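Local coordinates for protein fructose-bisphosphate aldolase class I (Thermoproteus tenax, PDB 1W8S) that belongs to the class I aldolases of the DeoC/LacD family, folds as a TIM barrel and holds 1,6-di-O-phosphono-beta-D-fructofuranose at the ends of its barrel strands, at residues L21-G26 / A32-N37; G26-P31 / I76-G81; P205-K208 / D212-K215; R232-W235 / D239-K242. The protein carries 2 engineered substitutions. All blocks are in the same frame, centred on the assembly; numbering follows the deposited sequence. Where two conformers were deposited one is given.

Contact 1 (L21-G26 / A32-N37); sequences LAYDHG and ADFMDN. With FBP (1,6-di-O-phosphono-beta-D-fructofuranose), chain O.
Y23 carries its ring with CG anti to the backbone N (chi1 -167°), F34 carries its own with CG beside the backbone N (chi1 -56°), and the two meet with 3.7 Å between CE1 of Y23 and CE1 of F34. The pair is oblique, the planes inclined by 34° and the centroids 5.7 Å apart. CZ of F34 also reaches the backbone, 4.0 Å from G26 N. The phenol of Y23 runs on past F34, its OH bonded to S40 O and to R166 of the second subunit.

On the ligand side, the H25 ring turns one edge toward D33, CD2 lying 3.4 Å from D33 OD2, an oxygen that is itself hydrogen-bonded to ND1 of H29. From the same ring, NE2 of H25 donates to FBP O1P at 2.6 Å. D24 takes the sugar instead: its OD1 accepts from FBP O3 at 2.7 Å and its OD2 from FBP O4 at 3.0 Å. W235 meets both H25 and F34 edge-to-face. D24 and H25 thus offer acceptors to the hydroxyls and a donor to the phosphate, while D33 meets H25 only through carbon and is a second-shell acid for H29, whose ring it probably helps to orient.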
# COMPACT_ATOMS: atom_id res chain seq x y z
N LEU E 21 21.18 -9.16 -26.67
CA LEU E 21 20.07 -8.85 -27.56
C LEU E 21 18.79 -8.63 -26.74
O LEU E 21 18.23 -9.56 -26.15
CB LEU E 21 19.87 -9.94 -28.60
CG LEU E 21 18.95 -9.59 -29.77
CD1 LEU E 21 19.47 -8.38 -30.54
CD2 LEU E 21 18.79 -10.78 -30.70
N ALA E 22 18.34 -7.38 -26.70
CA ALA E 22 17.25 -6.96 -25.85
C ALA E 22 15.94 -7.18 -26.59
O ALA E 22 15.80 -6.79 -27.73
CB ALA E 22 17.41 -5.49 -25.52
N TYR E 23 14.97 -7.78 -25.93
CA TYR E 23 13.71 -8.11 -26.54
C TYR E 23 12.55 -8.04 -25.55
O TYR E 23 11.64 -8.87 -25.59
CB TYR E 23 13.79 -9.48 -27.14
CG TYR E 23 12.67 -9.84 -28.06
CD1 TYR E 23 12.43 -9.09 -29.20
CD2 TYR E 23 11.88 -10.96 -27.84
CE1 TYR E 23 11.43 -9.44 -30.11
CE2 TYR E 23 10.87 -11.34 -28.75
CZ TYR E 23 10.65 -10.56 -29.87
OH TYR E 23 9.68 -10.89 -30.77
N ASP E 24 12.57 -7.03 -24.67
CA ASP E 24 11.41 -6.71 -23.83
C ASP E 24 10.46 -5.73 -24.49
O ASP E 24 9.48 -5.31 -23.87
CB ASP E 24 11.80 -6.20 -22.42
CG ASP E 24 12.76 -5.01 -22.46
OD1 ASP E 24 13.54 -4.89 -23.44
OD2 ASP E 24 12.83 -4.17 -21.54
N HIS E 25 10.70 -5.40 -25.74
CA HIS E 25 10.01 -4.29 -26.38
C HIS E 25 8.52 -4.55 -26.55
O HIS E 25 7.73 -3.62 -26.57
CB HIS E 25 10.66 -3.99 -27.73
CG HIS E 25 12.12 -3.63 -27.63
ND1 HIS E 25 13.06 -4.48 -27.08
CD2 HIS E 25 12.79 -2.53 -28.04
CE1 HIS E 25 14.24 -3.90 -27.13
NE2 HIS E 25 14.11 -2.72 -27.72
N GLY E 26 8.12 -5.81 -26.65
CA GLY E 26 6.71 -6.13 -26.82
C GLY E 26 5.80 -5.54 -25.75
O GLY E 26 4.66 -5.22 -26.01
N ALA E 32 4.35 -2.24 -32.54
CA ALA E 32 4.65 -1.31 -33.62
C ALA E 32 6.17 -1.33 -33.98
O ALA E 32 6.52 -1.19 -35.13
CB ALA E 32 4.17 0.11 -33.28
N ASP E 33 7.02 -1.61 -32.99
CA ASP E 33 8.48 -1.83 -33.14
C ASP E 33 8.78 -2.93 -34.16
O ASP E 33 9.85 -2.93 -34.76
CB ASP E 33 9.13 -2.22 -31.77
CG ASP E 33 9.62 -1.00 -30.92
OD1 ASP E 33 9.39 0.18 -31.31
OD2 ASP E 33 10.27 -1.13 -29.86
N PHE E 34 7.84 -3.86 -34.36
CA PHE E 34 8.06 -5.07 -35.16
C PHE E 34 7.63 -5.00 -36.62
O PHE E 34 7.89 -5.93 -37.35
CB PHE E 34 7.35 -6.28 -34.54
CG PHE E 34 7.73 -6.56 -33.10
CD1 PHE E 34 9.02 -6.32 -32.64
CD2 PHE E 34 6.78 -7.08 -32.22
CE1 PHE E 34 9.36 -6.59 -31.30
CE2 PHE E 34 7.12 -7.36 -30.88
CZ PHE E 34 8.40 -7.10 -30.42
N MET E 35 6.94 -3.93 -37.03
CA MET E 35 6.45 -3.81 -38.42
C MET E 35 7.58 -3.68 -39.47
O MET E 35 7.47 -4.22 -40.58
CB MET E 35 5.48 -2.62 -38.56
CG MET E 35 4.19 -2.77 -37.73
SD MET E 35 2.67 -2.57 -38.71
CE MET E 35 2.72 -4.07 -39.75
N ASP E 36 8.65 -2.98 -39.13
CA ASP E 36 9.77 -2.77 -40.07
C ASP E 36 10.34 -4.10 -40.61
O ASP E 36 10.67 -4.21 -41.80
CB ASP E 36 10.90 -1.98 -39.40
CG ASP E 36 10.57 -0.48 -39.26
OD1 ASP E 36 9.59 -0.01 -39.88
OD2 ASP E 36 11.26 0.30 -38.56
N ASN E 37 10.43 -5.09 -39.72
CA ASN E 37 11.00 -6.41 -40.00
C ASN E 37 10.11 -7.41 -39.27
O ASN E 37 10.46 -7.84 -38.18
CB ASN E 37 12.46 -6.44 -39.49
CG ASN E 37 13.17 -7.77 -39.72
OD1 ASN E 37 12.96 -8.43 -40.74
ND2 ASN E 37 14.04 -8.15 -38.77
P1 FBP O . 17.00 -0.82 -27.67
O1P FBP O . 15.98 -1.14 -28.69
O2P FBP O . 18.48 -1.04 -28.12
O3P FBP O . 16.91 0.61 -27.13
O1 FBP O . 16.75 -1.83 -26.46
C1 FBP O . 17.47 -1.72 -25.25
C2 FBP O . 16.52 -1.25 -24.14
O2 FBP O . 17.26 -1.06 -22.91
C3 FBP O . 15.35 -2.21 -23.87
O3 FBP O . 15.68 -3.35 -23.10
C4 FBP O . 14.37 -1.26 -23.18
O4 FBP O . 13.01 -1.66 -23.24
C5 FBP O . 14.56 0.01 -23.99
O5 FBP O . 15.92 0.01 -24.45
C6 FBP O . 14.28 1.24 -23.12
O6 FBP O . 14.57 2.40 -23.87
P2 FBP O . 13.45 3.55 -24.10
O4P FBP O . 13.66 4.09 -25.49
O5P FBP O . 12.06 2.97 -23.84
O6P FBP O . 13.73 4.76 -23.19

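Contact 2 (G26-P31 / I76-G81); sequences GIEHGP and ILKLNG. With FBP (1,6-di-O-phosphono-beta-D-fructofuranose), chain O.
E28 brings one carboxylate oxygen, OE2, against G81, 3.3 Å from CA of that glycine. The chain gets there by folding at chi2 (-68°), which turns the acid from the helix toward strand 75-81. There OE2 of E28 forms a long salt bridge of 3.5 Å with NZ of K78, the two side chains crossing at about a right angle. A water donates to E28 OE2 at 2.6 Å and has a weak bond from the K78 ammonium; K82 N gives OE2 a further hydrogen bond. K78 NZ in turn donates to N80 O at 3.1 Å, coming from above the carbonyl plane, 72° out of it. The same carboxylate-bearing chain backs the ligand, CG of E28 being 3.6 Å from FBP O4. Next along, H29 points its ring edge at the second phosphate, and NE2 donates to FBP O5P at 2.8 Å in a nearly straight bond (169°). I27 adds an apolar touch, CD1 lying 4.3 Å from C of G81.

Helix 25-28 thus meets the last residues of strand 75-81, which runs parallel between strands 57-60 and 108-113, and K78 rests on V59 and T112 of these. I27 also packs on L171 of the second subunit, and its carbonyl is hydrogen-bonded to Y163 OH of that subunit.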
# COMPACT_ATOMS: atom_id res chain seq x y z
N GLY E 26 8.12 -5.81 -26.65
CA GLY E 26 6.71 -6.13 -26.82
C GLY E 26 5.80 -5.54 -25.75
O GLY E 26 4.66 -5.22 -26.01
N ILE E 27 6.30 -5.42 -24.52
CA ILE E 27 5.56 -4.77 -23.45
C ILE E 27 5.92 -3.29 -23.34
O ILE E 27 5.04 -2.46 -23.34
CB ILE E 27 5.66 -5.54 -22.09
CG1 ILE E 27 4.64 -4.94 -21.08
CG2 ILE E 27 7.01 -5.44 -21.52
CD1 ILE E 27 4.46 -5.69 -19.78
N GLU E 28 7.20 -2.95 -23.37
CA GLU E 28 7.64 -1.54 -23.17
C GLU E 28 7.12 -0.61 -24.25
O GLU E 28 6.69 0.53 -23.97
CB GLU E 28 9.17 -1.46 -23.08
CG GLU E 28 9.76 -2.13 -21.83
CD GLU E 28 9.43 -1.43 -20.53
OE1 GLU E 28 9.21 -0.20 -20.53
OE2 GLU E 28 9.39 -2.13 -19.49
N HIS E 29 7.16 -1.07 -25.51
CA HIS E 29 6.74 -0.24 -26.65
C HIS E 29 5.58 -0.81 -27.44
O HIS E 29 4.91 -0.11 -28.18
CB HIS E 29 7.89 -0.08 -27.64
CG HIS E 29 9.11 0.52 -27.04
ND1 HIS E 29 10.38 0.28 -27.52
CD2 HIS E 29 9.26 1.36 -25.99
CE1 HIS E 29 11.26 0.94 -26.79
NE2 HIS E 29 10.61 1.60 -25.85
N GLY E 30 5.37 -2.11 -27.34
CA GLY E 30 4.31 -2.73 -28.10
C GLY E 30 4.83 -3.11 -29.46
O GLY E 30 5.97 -2.77 -29.83
N PRO E 31 4.01 -3.84 -30.22
CA PRO E 31 4.47 -4.45 -31.45
C PRO E 31 4.61 -3.53 -32.66
O PRO E 31 5.00 -4.05 -33.69
CB PRO E 31 3.46 -5.58 -31.69
CG PRO E 31 2.22 -5.16 -30.99
CD PRO E 31 2.65 -4.26 -29.87
N ILE E 76 18.65 -13.27 -19.62
CA ILE E 76 18.42 -12.28 -18.60
C ILE E 76 16.91 -12.10 -18.58
O ILE E 76 16.31 -11.70 -19.59
CB ILE E 76 19.11 -10.98 -18.93
CG1 ILE E 76 20.61 -11.22 -19.10
CG2 ILE E 76 18.86 -9.94 -17.83
CD1 ILE E 76 21.43 -9.97 -19.42
N LEU E 77 16.29 -12.47 -17.47
CA LEU E 77 14.84 -12.32 -17.27
C LEU E 77 14.55 -10.92 -16.73
O LEU E 77 14.96 -10.55 -15.61
CB LEU E 77 14.32 -13.40 -16.36
CG LEU E 77 12.86 -13.80 -16.30
CD1 LEU E 77 11.95 -12.62 -16.29
CD2 LEU E 77 12.55 -14.66 -17.49
N LYS E 78 13.92 -10.11 -17.58
CA LYS E 78 13.49 -8.77 -17.26
C LYS E 78 12.24 -8.87 -16.39
O LYS E 78 11.20 -9.33 -16.86
CB LYS E 78 13.12 -8.06 -18.57
CG LYS E 78 12.60 -6.64 -18.42
CD LYS E 78 13.49 -5.84 -17.57
CE LYS E 78 13.14 -4.34 -17.59
NZ LYS E 78 11.74 -4.05 -17.78
N LEU E 79 12.37 -8.51 -15.12
CA LEU E 79 11.34 -8.83 -14.11
C LEU E 79 10.17 -7.87 -14.11
O LEU E 79 9.06 -8.28 -13.80
CB LEU E 79 11.91 -8.89 -12.68
CG LEU E 79 13.00 -9.92 -12.46
CD1 LEU E 79 13.72 -9.58 -11.18
CD2 LEU E 79 12.41 -11.29 -12.37
N ASN E 80 10.40 -6.59 -14.41
CA ASN E 80 9.33 -5.62 -14.36
C ASN E 80 8.93 -5.24 -15.77
O ASN E 80 9.41 -5.83 -16.72
CB ASN E 80 9.59 -4.40 -13.44
CG ASN E 80 10.89 -3.64 -13.72
OD1 ASN E 80 11.75 -4.08 -14.48
ND2 ASN E 80 11.05 -2.51 -13.03
N GLY E 81 8.03 -4.30 -15.92
CA GLY E 81 7.64 -3.85 -17.25
C GLY E 81 6.45 -2.96 -17.18
O GLY E 81 5.58 -3.10 -16.30
P1 FBP O . 17.00 -0.82 -27.67
O1P FBP O . 15.98 -1.14 -28.69
O2P FBP O . 18.48 -1.04 -28.12
O3P FBP O . 16.91 0.61 -27.13
O1 FBP O . 16.75 -1.83 -26.46
C1 FBP O . 17.47 -1.72 -25.25
C2 FBP O . 16.52 -1.25 -24.14
O2 FBP O . 17.26 -1.06 -22.91
C3 FBP O . 15.35 -2.21 -23.87
O3 FBP O . 15.68 -3.35 -23.10
C4 FBP O . 14.37 -1.26 -23.18
O4 FBP O . 13.01 -1.66 -23.24
C5 FBP O . 14.56 0.01 -23.99
O5 FBP O . 15.92 0.01 -24.45
C6 FBP O . 14.28 1.24 -23.12
O6 FBP O . 14.57 2.40 -23.87
P2 FBP O . 13.45 3.55 -24.10
O4P FBP O . 13.66 4.09 -25.49
O5P FBP O . 12.06 2.97 -23.84
O6P FBP O . 13.73 4.76 -23.19
O HOH W 1 10.19 -0.97 -17.25

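Contact 3 (P205-K208 / D212-K215); sequences PKTK and DFLK
D212, in the first turn of helix 210-222, sets its CB 3.8 Å from CB of T207 in the loop before the helix. Its carboxylate, with CG beside the backbone N (chi1 -72°), leans toward K208: OD2 of D212 is 3.7 Å from K208 CB. A water spans the same gap, accepting from K208 N at 3.1 Å and giving a weak bond to D212 OD2. The lysine chain bends away, with NZ of K208 6.7 Å from OD2 of D212. The D212 amide is bonded to OG1 of T209, which ties the loop to the helix start.

F213 follows and packs against T207, the two side chains crossing at about a right angle. Its CB lies 3.4 Å from OG1 of T207, a hydroxyl bonded to the carbonyl of T209. The methyl of T207 comes in at the edge of the ring, CG2 lying 4.0 Å from CD1 of F213. With its CG anti to the backbone N (chi1 -166°), F213 sends the ring inward, against N233 and against F243 and L247 of helix 240-253. L214 turns to those same two residues of the last helix.

The loop 205-208 follows strand 199-202, and the F213 side chain comes within about 6 Å of FBP; such a strand-to-helix turn, seventh in the barrel, is a familiar part of the phosphate site in TIM barrels.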
# COMPACT_ATOMS: atom_id res chain seq x y z
N PRO E 205 16.62 4.08 -30.16
CA PRO E 205 15.94 4.05 -31.46
C PRO E 205 16.89 3.76 -32.60
O PRO E 205 18.05 4.17 -32.52
CB PRO E 205 15.37 5.47 -31.61
CG PRO E 205 15.16 5.93 -30.24
CD PRO E 205 16.35 5.34 -29.45
N LYS E 206 16.38 3.09 -33.62
CA LYS E 206 17.12 2.77 -34.83
C LYS E 206 17.72 4.07 -35.37
O LYS E 206 17.00 5.04 -35.56
CB LYS E 206 16.19 2.13 -35.87
CG LYS E 206 16.90 1.46 -37.07
CD LYS E 206 16.08 1.59 -38.38
CE LYS E 206 15.02 0.52 -38.53
NZ LYS E 206 14.61 0.32 -39.97
N THR E 207 19.03 4.07 -35.62
CA THR E 207 19.70 5.26 -36.11
C THR E 207 19.41 5.38 -37.59
O THR E 207 18.95 4.44 -38.22
CB THR E 207 21.23 5.17 -35.89
OG1 THR E 207 21.73 3.96 -36.45
CG2 THR E 207 21.57 5.06 -34.43
N LYS E 208 19.70 6.56 -38.13
CA LYS E 208 19.45 6.84 -39.54
C LYS E 208 20.29 5.96 -40.47
O LYS E 208 19.80 5.47 -41.49
CB LYS E 208 19.74 8.31 -39.82
CG LYS E 208 18.83 9.25 -39.03
CD LYS E 208 19.59 10.45 -38.40
CE LYS E 208 19.06 11.78 -38.94
NZ LYS E 208 17.65 12.05 -38.51
N ASP E 212 26.04 5.38 -38.13
CA ASP E 212 25.79 6.24 -36.99
C ASP E 212 25.82 5.35 -35.74
O ASP E 212 26.42 5.72 -34.75
CB ASP E 212 24.42 6.92 -37.03
CG ASP E 212 24.31 8.01 -38.08
OD1 ASP E 212 25.33 8.60 -38.50
OD2 ASP E 212 23.20 8.34 -38.54
N PHE E 213 25.16 4.20 -35.80
CA PHE E 213 25.16 3.28 -34.66
C PHE E 213 26.53 2.70 -34.32
O PHE E 213 26.90 2.61 -33.15
CB PHE E 213 24.17 2.13 -34.84
CG PHE E 213 23.93 1.39 -33.57
CD1 PHE E 213 23.38 2.05 -32.48
CD2 PHE E 213 24.32 0.06 -33.43
CE1 PHE E 213 23.18 1.37 -31.26
CE2 PHE E 213 24.11 -0.61 -32.19
CZ PHE E 213 23.56 0.04 -31.14
N LEU E 214 27.28 2.28 -35.33
CA LEU E 214 28.61 1.73 -35.10
C LEU E 214 29.53 2.77 -34.44
O LEU E 214 30.36 2.42 -33.62
CB LEU E 214 29.23 1.23 -36.42
CG LEU E 214 28.68 -0.08 -36.98
CD1 LEU E 214 29.17 -0.33 -38.40
CD2 LEU E 214 29.03 -1.27 -36.08
N LYS E 215 29.36 4.03 -34.82
CA LYS E 215 30.15 5.14 -34.27
C LYS E 215 29.80 5.40 -32.81
O LYS E 215 30.67 5.74 -32.01
CB LYS E 215 29.94 6.41 -35.11
CG LYS E 215 30.69 6.42 -36.44
CD LYS E 215 31.05 7.84 -36.92
CE LYS E 215 32.46 8.25 -36.42
NZ LYS E 215 32.65 7.92 -34.95
O HOH W 2 21.01 8.50 -36.03

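Contact 4 (R232-W235 / D239-K242); sequences RNVW and DALK. With FBP (1,6-di-O-phosphono-beta-D-fructofuranose), chain O.
V234 meets A240 where the short helix 232-235, the extra turn that follows the eighth strand in many TIM barrels with a phosphate site, packs on the start of helix 240-253. Apolar packing is light: CG1 of V234 is 4.4 Å from CB of A240, and CA of W235 is 4.3 Å from the same methyl. V234 goes on to A244 and L247 of the last helix and to L21 of the first strand, thus bridging helix 240-253 and strand 18-22.

Contacts to oxygen come closer. The A240 methyl sits 3.3 Å from V234 O, and CA of A240 makes a bent CA-H...O contact with V234 O, 3.6 Å with 126° at the hydrogen.

Hydrogen bonds to the ligand gather at the start of the short helix. The backbone N of R232 donates almost straight (175°) to FBP O1P at 2.9 Å, as the amides of a helix start do for many phosphates. That N lies over one face of the W235 ring, toward its rim; the ring is held by its NE1 bond to A22 O. R232 bends at chi3 (-85°), which curls NE round to the same oxygen, FBP O1P, also at 2.9 Å. The guanidinium thereby turns its edge to the first phosphate and links it to the second: NH2 of R232 donates to FBP O3P at 2.8 Å and to FBP O4P at 3.2 Å.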
# COMPACT_ATOMS: atom_id res chain seq x y z
N ARG E 232 16.45 -2.62 -31.10
CA ARG E 232 15.97 -2.08 -32.37
C ARG E 232 17.05 -1.95 -33.43
O ARG E 232 16.82 -2.26 -34.59
CB ARG E 232 15.29 -0.72 -32.16
CG ARG E 232 13.98 -0.83 -31.34
CD ARG E 232 13.46 0.51 -30.87
NE ARG E 232 14.15 0.85 -29.63
CZ ARG E 232 13.91 1.92 -28.93
NH1 ARG E 232 12.99 2.78 -29.31
NH2 ARG E 232 14.61 2.13 -27.83
N ASN E 233 18.23 -1.49 -33.04
CA ASN E 233 19.31 -1.29 -34.02
C ASN E 233 19.86 -2.59 -34.61
O ASN E 233 20.63 -2.56 -35.56
CB ASN E 233 20.44 -0.44 -33.44
CG ASN E 233 20.19 1.02 -33.60
OD1 ASN E 233 20.24 1.55 -34.73
ND2 ASN E 233 19.83 1.68 -32.51
N VAL E 234 19.47 -3.73 -34.04
CA VAL E 234 19.66 -5.01 -34.69
C VAL E 234 18.34 -5.50 -35.35
O VAL E 234 18.27 -5.59 -36.56
CB VAL E 234 20.26 -6.07 -33.73
CG1 VAL E 234 20.31 -7.46 -34.37
CG2 VAL E 234 21.68 -5.66 -33.35
N TRP E 235 17.31 -5.80 -34.57
CA TRP E 235 16.16 -6.52 -35.16
C TRP E 235 15.12 -5.68 -35.88
O TRP E 235 14.24 -6.25 -36.54
CB TRP E 235 15.51 -7.50 -34.19
CG TRP E 235 15.17 -6.97 -32.87
CD1 TRP E 235 15.76 -7.27 -31.69
CD2 TRP E 235 14.12 -6.06 -32.57
NE1 TRP E 235 15.15 -6.58 -30.66
CE2 TRP E 235 14.13 -5.84 -31.18
CE3 TRP E 235 13.16 -5.38 -33.34
CZ2 TRP E 235 13.26 -4.97 -30.56
CZ3 TRP E 235 12.27 -4.55 -32.69
CH2 TRP E 235 12.34 -4.34 -31.34
N ASP E 239 18.41 -6.33 -42.70
CA ASP E 239 19.73 -6.98 -42.71
C ASP E 239 20.24 -7.24 -41.27
O ASP E 239 21.42 -7.04 -40.96
CB ASP E 239 20.76 -6.17 -43.55
CG ASP E 239 21.15 -4.82 -42.89
OD1 ASP E 239 20.30 -4.20 -42.22
OD2 ASP E 239 22.29 -4.31 -43.01
N ALA E 240 19.33 -7.71 -40.41
CA ALA E 240 19.62 -7.85 -38.97
C ALA E 240 20.89 -8.66 -38.72
O ALA E 240 21.77 -8.22 -38.00
CB ALA E 240 18.44 -8.47 -38.23
N LEU E 241 20.98 -9.84 -39.34
CA LEU E 241 22.10 -10.74 -39.07
C LEU E 241 23.44 -10.18 -39.56
O LEU E 241 24.42 -10.23 -38.81
CB LEU E 241 21.84 -12.11 -39.66
CG LEU E 241 23.00 -13.10 -39.49
CD1 LEU E 241 23.32 -13.35 -38.01
CD2 LEU E 241 22.65 -14.37 -40.22
N LYS E 242 23.48 -9.63 -40.77
CA LYS E 242 24.69 -9.00 -41.31
C LYS E 242 25.21 -7.91 -40.37
O LYS E 242 26.38 -7.89 -40.00
CB LYS E 242 24.44 -8.40 -42.70
CG LYS E 242 25.70 -7.86 -43.41
CD LYS E 242 25.40 -7.32 -44.82
CE LYS E 242 26.69 -6.96 -45.56
NZ LYS E 242 27.05 -7.97 -46.62
P1 FBP O . 17.00 -0.82 -27.67
O1P FBP O . 15.98 -1.14 -28.69
O2P FBP O . 18.48 -1.04 -28.12
O3P FBP O . 16.91 0.61 -27.13
O1 FBP O . 16.75 -1.83 -26.46
C1 FBP O . 17.47 -1.72 -25.25
C2 FBP O . 16.52 -1.25 -24.14
O2 FBP O . 17.26 -1.06 -22.91
C3 FBP O . 15.35 -2.21 -23.87
O3 FBP O . 15.68 -3.35 -23.10
C4 FBP O . 14.37 -1.26 -23.18
O4 FBP O . 13.01 -1.66 -23.24
C5 FBP O . 14.56 0.01 -23.99
O5 FBP O . 15.92 0.01 -24.45
C6 FBP O . 14.28 1.24 -23.12
O6 FBP O . 14.57 2.40 -23.87
P2 FBP O . 13.45 3.55 -24.10
O4P FBP O . 13.66 4.09 -25.49
O5P FBP O . 12.06 2.97 -23.84
O6P FBP O . 13.73 4.76 -23.19

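In the fold
Contacts 1, 2 and 4 all touch FBP, and contact 3 adjoins contact 4, their centres 11 Å apart. Contacts 1 and 2 share G26, and H25 O lies 2.9 Å from G30 N at the end of helix 25-28, a probable hydrogen bond. Contact 4 is tied to contact 1 by W235, whose O is 2.9 Å from N37 ND2. It meets contact 2 where CE1 of H29 packs 3.5 Å from CZ of R232, next to the phosphates. N233 joins it to contact 3, its OD1 2.9 Å from T207 N and its ND2 3.1 Å from P205 O. Contacts 2 and 3 lie farthest apart, with centres 22 Å from each other and nearest atoms about 7 Å apart. K177, K179, S202 and G204 also bond the ligand.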